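Local coordinates for protein peptidylprolyl Isomerase (Naegleria fowleri, PDB 6B4P) that probably catalyses the cis-trans isomerisation of peptide bonds preceding proline, as a member of the FKBP family of peptidylprolyl isomerases, at residues D19-K24 with E95-Y100. Residues are numbered along the deposited sequence; the frame is centred on the assembly and turned at random.
Sequences DQRLKK and EIPSDY
In the antiparallel sheet of this FKBP domain, strand 23-26 runs beside strand 91-96, and the pairing ends at the hydrogen-bonded pair Lys-23 and Glu-95. Glu-95 N donates to Lys-23 O at 3.0 Å, while the return bond from Lys-23 N to Glu-95 O is weak at 3.4 Å. Both side chains rise from the same face of the sheet and lie alongside each other. Their long aliphatic portions suit this, CE of Lys-23 resting against the Glu-95 carboxylate; the direct salt bridge is long, and a water bridges Lys-23 NZ to Glu-95 OE1. A second water donates to Arg-21 O and Glu-95 OE2. Past the pair, Pro-97 turns its ring to the backbone of Arg-21, where its CG touches Arg-21 O; lacking an N-H, proline suits the place where strand pairing stops. Leu-22, branched and apolar, fills the buried side: CD1 meets Ile-96 CG1, and CB sits over the centre of the Tyr-100 ring in a CH-pi contact, 4.1 Å from its centroid. Leu-81 of helix 77-84 packs on both Leu-22 and Tyr-100. At the rim of that ring, the Tyr-100 hydroxyl lies near both Asp-19 carboxylate oxygens. Asp-19 OD1 also accepts from Arg-21 N, closing an Asx turn, and is hydrogen-bonded to Ser-17 OG. A bend at chi3 (56°) brings the guanidinium of Arg-21 back over Pro-97, whose CG lies above one face. This guanidinium is drawn between two carboxylates, NH2 making a weak salt bridge to Asp-19 OD2 (3.4 Å). Arg-21 grips Asp-99 end-on: NH1 reaches OD1 at 3.0 Å, tilted out of the carboxylate plane, whereas NH2 meets the syn lone pair of Asp-99 OD2 at 2.9 Å in a nearly straight bond (166°).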
loop_
_atom_site.group_PDB
_atom_site.type_symbol
_atom_site.label_atom_id
_atom_site.label_comp_id
_atom_site.label_asym_id
_atom_site.label_seq_id
_atom_site.Cartn_x
_atom_site.Cartn_y
_atom_site.Cartn_z
ATOM N N ASP A 19 14.929 5.581 5.420
ATOM C CA ASP A 19 15.637 4.492 6.086
ATOM C C ASP A 19 15.611 3.196 5.286
ATOM O O ASP A 19 16.155 2.191 5.754
ATOM C CB ASP A 19 15.066 4.264 7.496
ATOM C CG ASP A 19 13.594 3.838 7.489
ATOM O OD1 ASP A 19 13.074 3.380 6.449
ATOM O OD2 ASP A 19 12.948 3.964 8.551
ATOM N N GLN A 20 14.974 3.200 4.114
ATOM C CA GLN A 20 14.908 2.096 3.160
ATOM C C GLN A 20 14.097 0.908 3.664
ATOM O O GLN A 20 14.037 -0.123 2.980
ATOM C CB GLN A 20 16.305 1.615 2.751
ATOM C CG GLN A 20 17.183 2.706 2.162
ATOM C CD GLN A 20 18.413 2.147 1.496
ATOM O OE1 GLN A 20 18.728 2.495 0.359
ATOM N NE2 GLN A 20 19.122 1.269 2.199
ATOM N N ARG A 21 13.441 1.030 4.818
ATOM C CA ARG A 21 12.718 -0.107 5.377
ATOM C C ARG A 21 11.319 -0.256 4.789
ATOM O O ARG A 21 10.782 -1.367 4.771
ATOM C CB ARG A 21 12.661 0.017 6.897
ATOM C CG ARG A 21 14.031 -0.177 7.540
ATOM C CD ARG A 21 14.048 0.163 9.020
ATOM N NE ARG A 21 13.060 -0.598 9.776
ATOM C CZ ARG A 21 11.987 -0.064 10.350
ATOM N NH1 ARG A 21 11.139 -0.833 11.019
ATOM N NH2 ARG A 21 11.765 1.244 10.256
ATOM N N LEU A 22 10.715 0.832 4.317
ATOM C CA LEU A 22 9.501 0.769 3.511
ATOM C C LEU A 22 9.947 0.603 2.065
ATOM O O LEU A 22 10.708 1.431 1.554
ATOM C CB LEU A 22 8.663 2.040 3.668
ATOM C CG LEU A 22 7.423 2.200 2.778
ATOM C CD1 LEU A 22 6.345 1.229 3.229
ATOM C CD2 LEU A 22 6.910 3.636 2.814
ATOM N N LYS A 23 9.505 -0.467 1.410
ATOM C CA LYS A 23 10.081 -0.799 0.113
ATOM C C LYS A 23 9.060 -1.551 -0.721
ATOM O O LYS A 23 8.091 -2.100 -0.190
ATOM C CB LYS A 23 11.350 -1.628 0.295
ATOM C CG LYS A 23 11.110 -2.895 1.104
ATOM C CD LYS A 23 12.389 -3.646 1.400
ATOM C CE LYS A 23 12.045 -4.934 2.105
ATOM N NZ LYS A 23 13.186 -5.884 2.114
ATOM N N LYS A 24 9.289 -1.587 -2.035
ATOM C CA LYS A 24 8.365 -2.260 -2.936
ATOM C C LYS A 24 9.103 -2.990 -4.051
ATOM O O LYS A 24 10.258 -2.697 -4.374
ATOM C CB LYS A 24 7.361 -1.275 -3.563
ATOM C CG LYS A 24 7.971 -0.427 -4.669
ATOM C CD LYS A 24 6.965 0.586 -5.252
ATOM C CE LYS A 24 7.609 1.374 -6.372
ATOM N NZ LYS A 24 6.676 2.398 -6.982
ATOM N N GLU A 95 6.538 -4.110 1.367
ATOM C CA GLU A 95 6.811 -4.483 2.747
ATOM C C GLU A 95 6.691 -3.233 3.604
ATOM O O GLU A 95 7.423 -2.258 3.385
ATOM C CB GLU A 95 8.197 -5.096 2.883
ATOM C CG GLU A 95 8.480 -5.563 4.294
ATOM C CD GLU A 95 9.669 -6.501 4.376
ATOM O OE1 GLU A 95 9.662 -7.549 3.693
ATOM O OE2 GLU A 95 10.628 -6.160 5.091
ATOM N N ILE A 96 5.795 -3.264 4.583
ATOM C CA ILE A 96 5.463 -2.091 5.377
ATOM C C ILE A 96 5.733 -2.405 6.843
ATOM O O ILE A 96 4.909 -3.022 7.517
ATOM C CB ILE A 96 4.002 -1.668 5.159
ATOM C CG1 ILE A 96 3.752 -1.432 3.665
ATOM C CG2 ILE A 96 3.699 -0.393 5.931
ATOM C CD1 ILE A 96 2.428 -0.725 3.349
ATOM N N PRO A 97 6.872 -1.960 7.382
ATOM C CA PRO A 97 7.147 -2.150 8.810
ATOM C C PRO A 97 6.060 -1.540 9.683
ATOM O O PRO A 97 5.314 -0.643 9.275
ATOM C CB PRO A 97 8.494 -1.435 9.014
ATOM C CG PRO A 97 9.113 -1.390 7.633
ATOM C CD PRO A 97 7.956 -1.226 6.700
ATOM N N SER A 98 5.985 -2.051 10.917
ATOM C CA SER A 98 4.934 -1.627 11.833
ATOM C C SER A 98 4.978 -0.125 12.087
ATOM O O SER A 98 3.921 0.505 12.238
ATOM C CB SER A 98 5.037 -2.405 13.151
ATOM O OG SER A 98 6.248 -2.123 13.826
ATOM N N ASP A 99 6.169 0.474 12.087
ATOM C CA ASP A 99 6.217 1.915 12.302
ATOM C C ASP A 99 5.763 2.708 11.079
ATOM O O ASP A 99 5.700 3.944 11.162
ATOM C CB ASP A 99 7.618 2.362 12.753
ATOM C CG ASP A 99 8.729 1.920 11.818
ATOM O OD1 ASP A 99 8.635 0.837 11.218
ATOM O OD2 ASP A 99 9.732 2.659 11.708
ATOM N N TYR A 100 5.454 2.039 9.967
ATOM C CA TYR A 100 4.782 2.658 8.831
ATOM C C TYR A 100 3.345 2.177 8.716
ATOM O O TYR A 100 2.669 2.485 7.728
ATOM C CB TYR A 100 5.542 2.379 7.522
ATOM C CG TYR A 100 6.890 3.056 7.431
ATOM C CD1 TYR A 100 7.040 4.267 6.767
ATOM C CD2 TYR A 100 8.013 2.491 8.026
ATOM C CE1 TYR A 100 8.278 4.891 6.692
ATOM C CE2 TYR A 100 9.241 3.102 7.948
ATOM C CZ TYR A 100 9.369 4.304 7.287
ATOM O OH TYR A 100 10.603 4.907 7.222
HETATM O O HOH W 1 12.782 6.749 6.882
HETATM O O HOH W 2 11.753 -3.635 5.609
HETATM O O HOH W 3 11.945 -8.361 2.668
#